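Local coordinates for monalysin (Pseudomonas entomophila, PDB 4MKO), which forms pores in host cell membranes as an aerolysin-like beta-barrel toxin, contributing to intestinal damage and lethality in Drosophila, at residues A[38-48]-A[151-162]; A[77-87]-A[179-187]. All blocks are in the same frame, centred on the assembly; numbering follows the deposited sequence. Where two conformers were deposited one is given.

Contact 1 of 2, residues A[38-48]-A[151-162]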
loop_
_atom_site.group_PDB
_atom_site.type_symbol
_atom_site.label_atom_id
_atom_site.label_comp_id
_atom_site.label_asym_id
_atom_site.label_seq_id
_atom_site.Cartn_x
_atom_site.Cartn_y
_atom_site.Cartn_z
ATOM N N TYR A 38 0.331 9.441 14.277
ATOM C CA TYR A 38 0.251 8.590 15.460
ATOM C C TYR A 38 -1.194 8.490 15.923
ATOM O O TYR A 38 -1.868 9.505 16.069
ATOM C CB TYR A 38 1.145 9.130 16.595
ATOM C CG TYR A 38 1.100 8.272 17.840
ATOM C CD1 TYR A 38 0.135 8.484 18.824
ATOM C CD2 TYR A 38 2.030 7.257 18.043
ATOM C CE1 TYR A 38 0.085 7.690 19.971
ATOM C CE2 TYR A 38 1.978 6.444 19.178
ATOM C CZ TYR A 38 1.003 6.666 20.139
ATOM O OH TYR A 38 0.950 5.880 21.269
ATOM N N GLY A 39 -1.632 7.275 16.196
ATOM C CA GLY A 39 -2.977 7.021 16.684
ATOM C C GLY A 39 -3.254 5.552 16.832
ATOM O O GLY A 39 -2.387 4.717 16.548
ATOM N N ASP A 40 -4.477 5.228 17.255
ATOM C CA ASP A 40 -4.891 3.857 17.478
ATOM C C ASP A 40 -5.044 2.997 16.237
ATOM O O ASP A 40 -5.586 3.439 15.220
ATOM C CB ASP A 40 -6.226 3.808 18.236
ATOM C CG ASP A 40 -6.169 4.192 19.702
ATOM O OD1 ASP A 40 -5.058 4.149 20.290
ATOM O OD2 ASP A 40 -7.245 4.501 20.275
ATOM N N ILE A 41 -4.627 1.720 16.368
ATOM C CA ILE A 41 -4.878 0.644 15.429
ATOM C C ILE A 41 -5.206 -0.550 16.312
ATOM O O ILE A 41 -4.500 -0.802 17.301
ATOM C CB ILE A 41 -3.745 0.348 14.409
ATOM C CG1 ILE A 41 -3.464 1.588 13.505
ATOM C CG2 ILE A 41 -4.097 -0.884 13.561
ATOM C CD1 ILE A 41 -2.583 1.314 12.205
ATOM N N TYR A 42 -6.308 -1.233 15.995
ATOM C CA TYR A 42 -6.759 -2.396 16.731
ATOM C C TYR A 42 -6.079 -3.632 16.155
ATOM O O TYR A 42 -6.267 -3.958 14.992
ATOM C CB TYR A 42 -8.295 -2.527 16.663
ATOM C CG TYR A 42 -8.849 -3.602 17.582
ATOM C CD1 TYR A 42 -8.854 -4.943 17.198
ATOM C CD2 TYR A 42 -9.400 -3.274 18.818
ATOM C CE1 TYR A 42 -9.359 -5.935 18.040
ATOM C CE2 TYR A 42 -9.921 -4.256 19.660
ATOM C CZ TYR A 42 -9.881 -5.587 19.274
ATOM O OH TYR A 42 -10.390 -6.559 20.094
ATOM N N ILE A 43 -5.311 -4.340 16.993
ATOM C CA ILE A 43 -4.616 -5.561 16.594
ATOM C C ILE A 43 -4.823 -6.577 17.715
ATOM O O ILE A 43 -4.422 -6.318 18.852
ATOM C CB ILE A 43 -3.083 -5.356 16.339
ATOM C CG1 ILE A 43 -2.791 -4.200 15.351
ATOM C CG2 ILE A 43 -2.440 -6.672 15.829
ATOM C CD1 ILE A 43 -1.324 -3.712 15.365
ATOM N N GLY A 44 -5.393 -7.712 17.356
ATOM C CA GLY A 44 -5.597 -8.843 18.255
ATOM C C GLY A 44 -6.765 -8.682 19.199
ATOM O O GLY A 44 -7.889 -9.069 18.868
ATOM N N LYS A 45 -6.501 -8.117 20.377
ATOM C CA LYS A 45 -7.523 -7.953 21.414
ATOM C C LYS A 45 -7.734 -6.509 21.868
ATOM O O LYS A 45 -8.604 -6.282 22.710
ATOM C CB LYS A 45 -7.189 -8.861 22.628
ATOM C CG LYS A 45 -7.259 -10.356 22.331
ATOM C CD LYS A 45 -6.984 -11.198 23.574
ATOM C CE LYS A 45 -5.745 -12.045 23.422
ATOM N NZ LYS A 45 -5.487 -12.868 24.631
ATOM N N GLN A 46 -6.950 -5.531 21.346
ATOM C CA GLN A 46 -7.054 -4.134 21.777
ATOM C C GLN A 46 -6.469 -3.115 20.785
ATOM O O GLN A 46 -5.782 -3.492 19.835
ATOM C CB GLN A 46 -6.342 -3.941 23.143
ATOM C CG GLN A 46 -4.816 -4.104 23.038
ATOM C CD GLN A 46 -4.080 -3.717 24.286
ATOM O OE1 GLN A 46 -3.960 -4.508 25.220
ATOM N NE2 GLN A 46 -3.513 -2.523 24.303
ATOM N N ASN A 47 -6.672 -1.824 21.092
ATOM C CA ASN A 47 -6.072 -0.710 20.375
ATOM C C ASN A 47 -4.649 -0.516 20.868
ATOM O O ASN A 47 -4.364 -0.634 22.073
ATOM C CB ASN A 47 -6.857 0.577 20.590
ATOM C CG ASN A 47 -8.032 0.689 19.655
ATOM O OD1 ASN A 47 -7.933 0.417 18.447
ATOM N ND2 ASN A 47 -9.179 1.054 20.203
ATOM N N TRP A 48 -3.765 -0.199 19.939
ATOM C CA TRP A 48 -2.371 0.100 20.246
ATOM C C TRP A 48 -2.040 1.453 19.655
ATOM O O TRP A 48 -2.479 1.745 18.539
ATOM C CB TRP A 48 -1.428 -0.967 19.642
ATOM C CG TRP A 48 -1.742 -2.379 20.040
ATOM C CD1 TRP A 48 -2.493 -3.274 19.346
ATOM C CD2 TRP A 48 -1.339 -3.045 21.255
ATOM N NE1 TRP A 48 -2.555 -4.471 20.025
ATOM C CE2 TRP A 48 -1.852 -4.358 21.198
ATOM C CE3 TRP A 48 -0.527 -2.675 22.347
ATOM C CZ2 TRP A 48 -1.638 -5.290 22.219
ATOM C CZ3 TRP A 48 -0.311 -3.607 23.360
ATOM C CH2 TRP A 48 -0.864 -4.892 23.290
ATOM N N ALA A 151 3.271 -0.430 15.905
ATOM C CA ALA A 151 2.215 -0.543 16.917
ATOM C C ALA A 151 2.969 -0.730 18.225
ATOM O O ALA A 151 3.492 -1.819 18.511
ATOM C CB ALA A 151 1.306 -1.733 16.609
ATOM N N THR A 152 3.125 0.382 18.959
ATOM C CA THR A 152 3.917 0.407 20.200
ATOM C C THR A 152 3.316 -0.544 21.256
ATOM O O THR A 152 2.091 -0.680 21.369
ATOM C CB THR A 152 4.172 1.847 20.699
ATOM O OG1 THR A 152 2.986 2.399 21.269
ATOM C CG2 THR A 152 4.731 2.769 19.603
ATOM N N SER A 153 4.204 -1.286 21.946
ATOM C CA SER A 153 3.854 -2.281 22.985
ATOM C C SER A 153 3.113 -3.534 22.467
ATOM O O SER A 153 2.910 -4.455 23.250
ATOM C CB SER A 153 3.061 -1.651 24.136
ATOM O OG SER A 153 3.718 -0.508 24.647
ATOM N N ALA A 154 2.761 -3.617 21.158
ATOM C CA ALA A 154 1.967 -4.737 20.631
ATOM C C ALA A 154 2.723 -6.045 20.389
ATOM O O ALA A 154 2.101 -7.064 20.112
ATOM C CB ALA A 154 1.269 -4.299 19.341
ATOM N N GLY A 155 4.042 -5.989 20.435
ATOM C CA GLY A 155 4.922 -7.105 20.080
ATOM C C GLY A 155 4.943 -8.332 20.970
ATOM O O GLY A 155 5.299 -9.410 20.498
ATOM N N ARG A 156 4.601 -8.190 22.258
ATOM C CA ARG A 156 4.584 -9.351 23.168
ATOM C C ARG A 156 3.389 -10.247 22.873
ATOM O O ARG A 156 3.535 -11.463 22.844
ATOM C CB ARG A 156 4.545 -8.920 24.644
ATOM C CG ARG A 156 5.874 -8.466 25.188
ATOM C CD ARG A 156 5.932 -8.642 26.695
ATOM N NE ARG A 156 7.281 -8.405 27.208
ATOM C CZ ARG A 156 7.728 -7.228 27.632
ATOM N NH1 ARG A 156 6.935 -6.161 27.613
ATOM N NH2 ARG A 156 8.973 -7.106 28.080
ATOM N N GLN A 157 2.222 -9.635 22.604
ATOM C CA GLN A 157 0.962 -10.332 22.354
ATOM C C GLN A 157 0.653 -10.615 20.905
ATOM O O GLN A 157 -0.128 -11.521 20.629
ATOM C CB GLN A 157 -0.199 -9.551 22.985
ATOM C CG GLN A 157 -0.099 -9.478 24.509
ATOM C CD GLN A 157 -1.210 -8.659 25.103
ATOM O OE1 GLN A 157 -2.395 -8.995 24.992
ATOM N NE2 GLN A 157 -0.845 -7.572 25.764
ATOM N N ASN A 158 1.232 -9.839 19.976
ATOM C CA ASN A 158 0.902 -9.977 18.566
ATOM C C ASN A 158 2.091 -10.256 17.652
ATOM O O ASN A 158 2.055 -9.857 16.492
ATOM C CB ASN A 158 0.119 -8.735 18.090
ATOM C CG ASN A 158 -1.214 -8.607 18.778
ATOM O OD1 ASN A 158 -2.121 -9.405 18.543
ATOM N ND2 ASN A 158 -1.314 -7.687 19.724
ATOM N N ALA A 159 3.093 -11.032 18.120
ATOM C CA ALA A 159 4.263 -11.388 17.301
ATOM C C ALA A 159 3.920 -12.259 16.074
ATOM O O ALA A 159 4.726 -12.331 15.141
ATOM C CB ALA A 159 5.317 -12.079 18.163
ATOM N N ASN A 160 2.730 -12.907 16.066
ATOM C CA ASN A 160 2.257 -13.753 14.957
ATOM C C ASN A 160 1.002 -13.211 14.249
ATOM O O ASN A 160 0.387 -13.928 13.449
ATOM C CB ASN A 160 2.029 -15.184 15.443
ATOM C CG ASN A 160 3.319 -15.864 15.813
ATOM O OD1 ASN A 160 4.184 -16.102 14.967
ATOM N ND2 ASN A 160 3.505 -16.121 17.095
ATOM N N ALA A 161 0.637 -11.951 14.532
ATOM C CA ALA A 161 -0.533 -11.302 13.937
ATOM C C ALA A 161 -0.410 -11.157 12.410
ATOM O O ALA A 161 -1.413 -11.290 11.713
ATOM C CB ALA A 161 -0.744 -9.934 14.574
ATOM N N PHE A 162 0.819 -10.892 11.892
ATOM C CA PHE A 162 1.030 -10.630 10.469
ATOM C C PHE A 162 1.915 -11.665 9.757
ATOM O O PHE A 162 2.724 -12.342 10.397
ATOM C CB PHE A 162 1.572 -9.193 10.281
ATOM C CG PHE A 162 0.691 -8.132 10.913
ATOM C CD1 PHE A 162 -0.442 -7.656 10.250
ATOM C CD2 PHE A 162 0.949 -7.667 12.198
ATOM C CE1 PHE A 162 -1.273 -6.699 10.847
ATOM C CE2 PHE A 162 0.120 -6.707 12.794
ATOM C CZ PHE A 162 -0.992 -6.240 12.121
HETATM O O HOH W 1 -3.717 -8.127 21.580
HETATM O O HOH W 2 -4.298 -7.104 24.557
HETATM O O HOH W 3 -2.311 -5.584 27.098
#
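The indole of Trp48 lies flat against the methyl of Ala154, and round this pair the hairpin 38-48 meets the loop 151-162. Ala154 CB sits over the five-membered ring, 3.5 Å from its centroid and 12° off the ring normal, a CH-pi contact. Gln46 CG, from the hairpin itself, lies against the opposite face, offset toward the rim. With chi1 at -55°, Trp48 CG is anti to its own carbonyl carbon, and the ring swings back along the hairpin toward its type II' turn, Ile43 to Gln46. There Trp48 NE1 donates to Ile43 O at 2.9 Å, in the ring plane and on a lone pair of the carbonyl, a bond that fixes the rotation of the indole. The far end of the six-membered ring meets the loop: Trp48 CZ3 approaches Ser153 O to 3.3 Å, while Gln157 NE2 comes in at the edge near CH2, its amide turned 80° from the ring.

Ile43 works through both its branches. Ile43 CD1 presses on Ala151 CB at 3.5 Å; Ile43 CG2 reaches Asn158 CG, Ala161 CB and Phe162 CE2, the last at 4.0 Å. Phe162 in turn stacks on Tyr178 of strand 173-191. Beside Ile43, Asn158 OD1 lies 3.5 Å from Gly44 CA.

No direct hydrogen bond joins the two segments; water does that work. One water accepts from both Lys45 N and Asn158 ND2. Two more donate to Gln46 OE1, one also donating to Gln157 OE1 and the other accepting from Gln157 NE2. The chemistry implies an apolar join round an indole whose orientation is set from within its own hairpin, with water-bridged polar groups along its margin.

Contact 2 of 2, residues A[77-87]-A[179-187]; sequences YQLTKGHTRSF and LSAITQRKR. With ACT (acetate ion), chain J.
Gly82 and Thr84 pair with the backbone of strand 173-191 in a single beta bridge, centred on His83 and Ile182, within the aerolysin-like fold. Thr183 N donates to Gly82 O at 3.1 Å, and Thr84 N to Ala181 O at 3.0 Å. Thr183 OG1, set between its backbone N and carbonyl carbon (chi1 44°), gives its proton to Thr80 O at 2.7 Å from above the carbonyl plane; Gln142 NE2 also bonds that oxygen. One water donates to both Gly82 O and Thr183 OG1 and bonds Thr80 OG1, while another links Gly82 N to Thr183 O. Ala181 N, by contrast, is buried with no partner in the model.

Ile182 CG2 lies over one face of the His83 ring, a CH-pi contact, and His83 ND1 is bonded to Ser121 O; a water joins NE2 to Ser180 OG, which also bonds His149. Thr84 caps the helix 85-90, OG1 accepting from Phe87 N, and Phe87 turns a ring face to Ser180 CB. At the far end Tyr77 OH, also bonded to Thr130, accepts from Arg187 NE at 2.9 Å, lying 13° out of the guanidinium plane.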
loop_
_atom_site.group_PDB
_atom_site.type_symbol
_atom_site.label_atom_id
_atom_site.label_comp_id
_atom_site.label_asym_id
_atom_site.label_seq_id
_atom_site.Cartn_x
_atom_site.Cartn_y
_atom_site.Cartn_z
ATOM N N TYR A 77 -14.677 -5.012 -15.193
ATOM C CA TYR A 77 -13.680 -5.741 -14.394
ATOM C C TYR A 77 -13.849 -5.333 -12.955
ATOM O O TYR A 77 -14.428 -4.275 -12.678
ATOM C CB TYR A 77 -12.236 -5.484 -14.891
ATOM C CG TYR A 77 -11.943 -4.027 -15.174
ATOM C CD1 TYR A 77 -11.493 -3.175 -14.166
ATOM C CD2 TYR A 77 -12.188 -3.478 -16.432
ATOM C CE1 TYR A 77 -11.254 -1.821 -14.417
ATOM C CE2 TYR A 77 -11.989 -2.123 -16.682
ATOM C CZ TYR A 77 -11.515 -1.298 -15.675
ATOM O OH TYR A 77 -11.318 0.037 -15.948
ATOM N N GLN A 78 -13.345 -6.155 -12.038
ATOM C CA GLN A 78 -13.489 -5.877 -10.625
ATOM C C GLN A 78 -12.287 -5.175 -10.035
ATOM O O GLN A 78 -11.170 -5.682 -10.125
ATOM C CB GLN A 78 -13.771 -7.178 -9.838
ATOM C CG GLN A 78 -15.102 -7.876 -10.184
ATOM C CD GLN A 78 -16.293 -6.975 -9.984
ATOM O OE1 GLN A 78 -16.637 -6.608 -8.859
ATOM N NE2 GLN A 78 -16.905 -6.544 -11.083
ATOM N N LEU A 79 -12.521 -4.020 -9.423
ATOM C CA LEU A 79 -11.495 -3.318 -8.650
ATOM C C LEU A 79 -11.913 -3.454 -7.195
ATOM O O LEU A 79 -13.001 -3.969 -6.913
ATOM C CB LEU A 79 -11.383 -1.838 -9.058
ATOM C CG LEU A 79 -10.956 -1.529 -10.504
ATOM C CD1 LEU A 79 -10.865 -0.024 -10.722
ATOM C CD2 LEU A 79 -9.609 -2.174 -10.872
ATOM N N THR A 80 -11.063 -3.028 -6.258
ATOM C CA THR A 80 -11.422 -3.075 -4.841
ATOM C C THR A 80 -11.137 -1.751 -4.149
ATOM O O THR A 80 -10.327 -0.941 -4.629
ATOM C CB THR A 80 -10.717 -4.242 -4.111
ATOM O OG1 THR A 80 -9.306 -4.006 -4.100
ATOM C CG2 THR A 80 -11.029 -5.617 -4.714
ATOM N N LYS A 81 -11.812 -1.530 -3.007
ATOM C CA LYS A 81 -11.622 -0.387 -2.133
ATOM C C LYS A 81 -11.386 -0.888 -0.708
ATOM O O LYS A 81 -11.800 -1.999 -0.385
ATOM C CB LYS A 81 -12.770 0.634 -2.223
ATOM C CG LYS A 81 -14.166 0.116 -1.896
ATOM C CD LYS A 81 -15.210 1.071 -2.488
ATOM C CE LYS A 81 -16.601 0.491 -2.425
ATOM N NZ LYS A 81 -17.610 1.417 -3.013
ATOM N N GLY A 82 -10.695 -0.077 0.102
ATOM C CA GLY A 82 -10.325 -0.429 1.474
ATOM C C GLY A 82 -9.023 -1.202 1.481
ATOM O O GLY A 82 -8.244 -1.113 0.524
ATOM N N HIS A 83 -8.780 -2.011 2.529
ATOM C CA HIS A 83 -7.563 -2.836 2.544
ATOM C C HIS A 83 -7.556 -3.802 1.349
ATOM O O HIS A 83 -8.627 -4.230 0.882
ATOM C CB HIS A 83 -7.423 -3.591 3.881
ATOM C CG HIS A 83 -7.010 -2.702 5.010
ATOM N ND1 HIS A 83 -7.922 -1.878 5.652
ATOM C CD2 HIS A 83 -5.784 -2.492 5.543
ATOM C CE1 HIS A 83 -7.228 -1.228 6.576
ATOM N NE2 HIS A 83 -5.940 -1.574 6.552
ATOM N N THR A 84 -6.358 -4.128 0.822
ATOM C CA THR A 84 -6.269 -5.031 -0.333
ATOM C C THR A 84 -6.707 -6.454 0.017
ATOM O O THR A 84 -6.603 -6.858 1.174
ATOM C CB THR A 84 -4.847 -5.074 -0.903
ATOM O OG1 THR A 84 -4.004 -5.742 0.043
ATOM C CG2 THR A 84 -4.316 -3.696 -1.255
ATOM N N ARG A 85 -7.132 -7.230 -0.996
ATOM C CA ARG A 85 -7.509 -8.617 -0.770
ATOM C C ARG A 85 -6.303 -9.390 -0.214
ATOM O O ARG A 85 -6.468 -10.160 0.726
ATOM C CB ARG A 85 -8.005 -9.275 -2.068
ATOM C CG ARG A 85 -8.696 -10.630 -1.844
ATOM C CD ARG A 85 -10.086 -10.490 -1.218
ATOM N NE ARG A 85 -11.085 -9.933 -2.140
ATOM C CZ ARG A 85 -12.278 -9.470 -1.765
ATOM N NH1 ARG A 85 -12.621 -9.456 -0.481
ATOM N NH2 ARG A 85 -13.125 -8.993 -2.669
ATOM N N SER A 86 -5.091 -9.144 -0.762
ATOM C CA SER A 86 -3.882 -9.820 -0.275
ATOM C C SER A 86 -3.588 -9.489 1.178
ATOM O O SER A 86 -3.256 -10.407 1.934
ATOM C CB SER A 86 -2.676 -9.496 -1.147
ATOM O OG SER A 86 -2.879 -9.955 -2.471
ATOM N N PHE A 87 -3.729 -8.199 1.587
ATOM C CA PHE A 87 -3.488 -7.844 2.988
ATOM C C PHE A 87 -4.463 -8.598 3.887
ATOM O O PHE A 87 -4.033 -9.211 4.869
ATOM C CB PHE A 87 -3.581 -6.335 3.251
ATOM C CG PHE A 87 -3.488 -5.993 4.719
ATOM C CD1 PHE A 87 -2.266 -6.019 5.379
ATOM C CD2 PHE A 87 -4.636 -5.712 5.461
ATOM C CE1 PHE A 87 -2.180 -5.728 6.742
ATOM C CE2 PHE A 87 -4.549 -5.396 6.823
ATOM C CZ PHE A 87 -3.321 -5.406 7.456
ATOM N N LEU A 179 3.661 -4.087 7.741
ATOM C CA LEU A 179 3.129 -3.267 6.656
ATOM C C LEU A 179 1.660 -3.591 6.442
ATOM O O LEU A 179 1.246 -4.728 6.638
ATOM C CB LEU A 179 3.859 -3.519 5.315
ATOM C CG LEU A 179 5.391 -3.442 5.284
ATOM C CD1 LEU A 179 5.899 -3.673 3.842
ATOM C CD2 LEU A 179 5.901 -2.091 5.796
ATOM N N SER A 180 0.892 -2.603 5.947
ATOM C CA SER A 180 -0.481 -2.819 5.519
ATOM C C SER A 180 -0.633 -2.212 4.144
ATOM O O SER A 180 0.224 -1.439 3.705
ATOM C CB SER A 180 -1.489 -2.211 6.486
ATOM O OG SER A 180 -1.626 -0.817 6.314
ATOM N N ALA A 181 -1.738 -2.522 3.482
ATOM C CA ALA A 181 -1.952 -2.013 2.130
ATOM C C ALA A 181 -3.436 -1.784 1.867
ATOM O O ALA A 181 -4.276 -2.569 2.305
ATOM C CB ALA A 181 -1.380 -2.987 1.117
ATOM N N ILE A 182 -3.737 -0.683 1.184
ATOM C CA ILE A 182 -5.087 -0.287 0.774
ATOM C C ILE A 182 -4.999 0.045 -0.717
ATOM O O ILE A 182 -3.895 0.245 -1.242
ATOM C CB ILE A 182 -5.650 0.913 1.615
ATOM C CG1 ILE A 182 -4.919 2.261 1.301
ATOM C CG2 ILE A 182 -5.657 0.604 3.141
ATOM C CD1 ILE A 182 -5.489 3.527 1.945
ATOM N N THR A 183 -6.141 0.132 -1.398
ATOM C CA THR A 183 -6.109 0.530 -2.805
ATOM C C THR A 183 -6.459 1.991 -2.964
ATOM O O THR A 183 -7.080 2.601 -2.083
ATOM C CB THR A 183 -7.120 -0.273 -3.632
ATOM O OG1 THR A 183 -8.351 -0.337 -2.908
ATOM C CG2 THR A 183 -6.618 -1.663 -4.014
ATOM N N GLN A 184 -6.091 2.534 -4.126
ATOM C CA GLN A 184 -6.439 3.885 -4.580
ATOM C C GLN A 184 -7.398 3.689 -5.763
ATOM O O GLN A 184 -7.299 2.685 -6.466
ATOM C CB GLN A 184 -5.178 4.631 -5.055
ATOM C CG GLN A 184 -5.393 6.113 -5.325
ATOM C CD GLN A 184 -4.107 6.810 -5.669
ATOM O OE1 GLN A 184 -3.299 6.333 -6.476
ATOM N NE2 GLN A 184 -3.910 7.973 -5.097
ATOM N N ARG A 185 -8.292 4.660 -6.004
ATOM C CA ARG A 185 -9.236 4.625 -7.131
ATOM C C ARG A 185 -8.486 5.025 -8.420
ATOM O O ARG A 185 -8.769 6.056 -9.039
ATOM C CB ARG A 185 -10.444 5.531 -6.854
ATOM C CG ARG A 185 -11.596 5.236 -7.822
ATOM C CD ARG A 185 -12.937 5.773 -7.360
ATOM N NE ARG A 185 -12.922 7.213 -7.137
ATOM C CZ ARG A 185 -13.265 8.122 -8.038
ATOM N NH1 ARG A 185 -13.623 7.751 -9.261
ATOM N NH2 ARG A 185 -13.235 9.414 -7.729
ATOM N N LYS A 186 -7.509 4.182 -8.797
ATOM C CA LYS A 186 -6.648 4.390 -9.950
ATOM C C LYS A 186 -6.269 3.039 -10.539
ATOM O O LYS A 186 -5.853 2.129 -9.807
ATOM C CB LYS A 186 -5.406 5.153 -9.486
ATOM C CG LYS A 186 -4.601 5.801 -10.574
ATOM C CD LYS A 186 -3.591 6.791 -10.003
ATOM C CE LYS A 186 -4.221 8.080 -9.519
ATOM N NZ LYS A 186 -3.189 9.064 -9.110
ATOM N N ARG A 187 -6.435 2.904 -11.846
ATOM C CA ARG A 187 -6.098 1.677 -12.548
ATOM C C ARG A 187 -5.342 2.022 -13.828
ATOM O O ARG A 187 -5.590 3.064 -14.433
ATOM C CB ARG A 187 -7.357 0.829 -12.831
ATOM C CG ARG A 187 -8.317 1.422 -13.874
ATOM C CD ARG A 187 -8.024 0.943 -15.286
ATOM N NE ARG A 187 -8.891 1.608 -16.266
ATOM C CZ ARG A 187 -8.637 2.769 -16.865
ATOM N NH1 ARG A 187 -7.536 3.453 -16.569
ATOM N NH2 ARG A 187 -9.495 3.267 -17.749
HETATM C C ACT J . -5.413 11.914 -7.660
HETATM O O ACT J . -4.421 11.191 -7.872
HETATM O OXT ACT J . -5.670 12.498 -6.568
HETATM C CH3 ACT J . -6.385 12.103 -8.831
HETATM O O HOH W 4 -8.801 -2.886 -1.689
HETATM O O HOH W 5 -8.999 2.196 -0.104
HETATM O O HOH W 6 -3.832 -0.439 8.056
#

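In the fold
After strand 9-10 and helix 12-20 the chain runs through the hairpin 38-48 and on along strand 46-67 into strand 72-81, in what is probably the pore-forming region. It then passes helices 85-90 and 103-107 and strand 124-133, and returns along strand 136-151 to the loop 151-162, closing contact 1. Only later, on strand 173-191, does 179-187 meet 77-87 and close contact 2, so the two cross rather than nest. Their centres lie about 22 Å apart, yet they touch where Phe162 packs on Phe87. Contact 1 joins hairpin and loop near one end of the mixed sheet; contact 2 ties this inferred pore-forming segment to that sheet near the chain's centre.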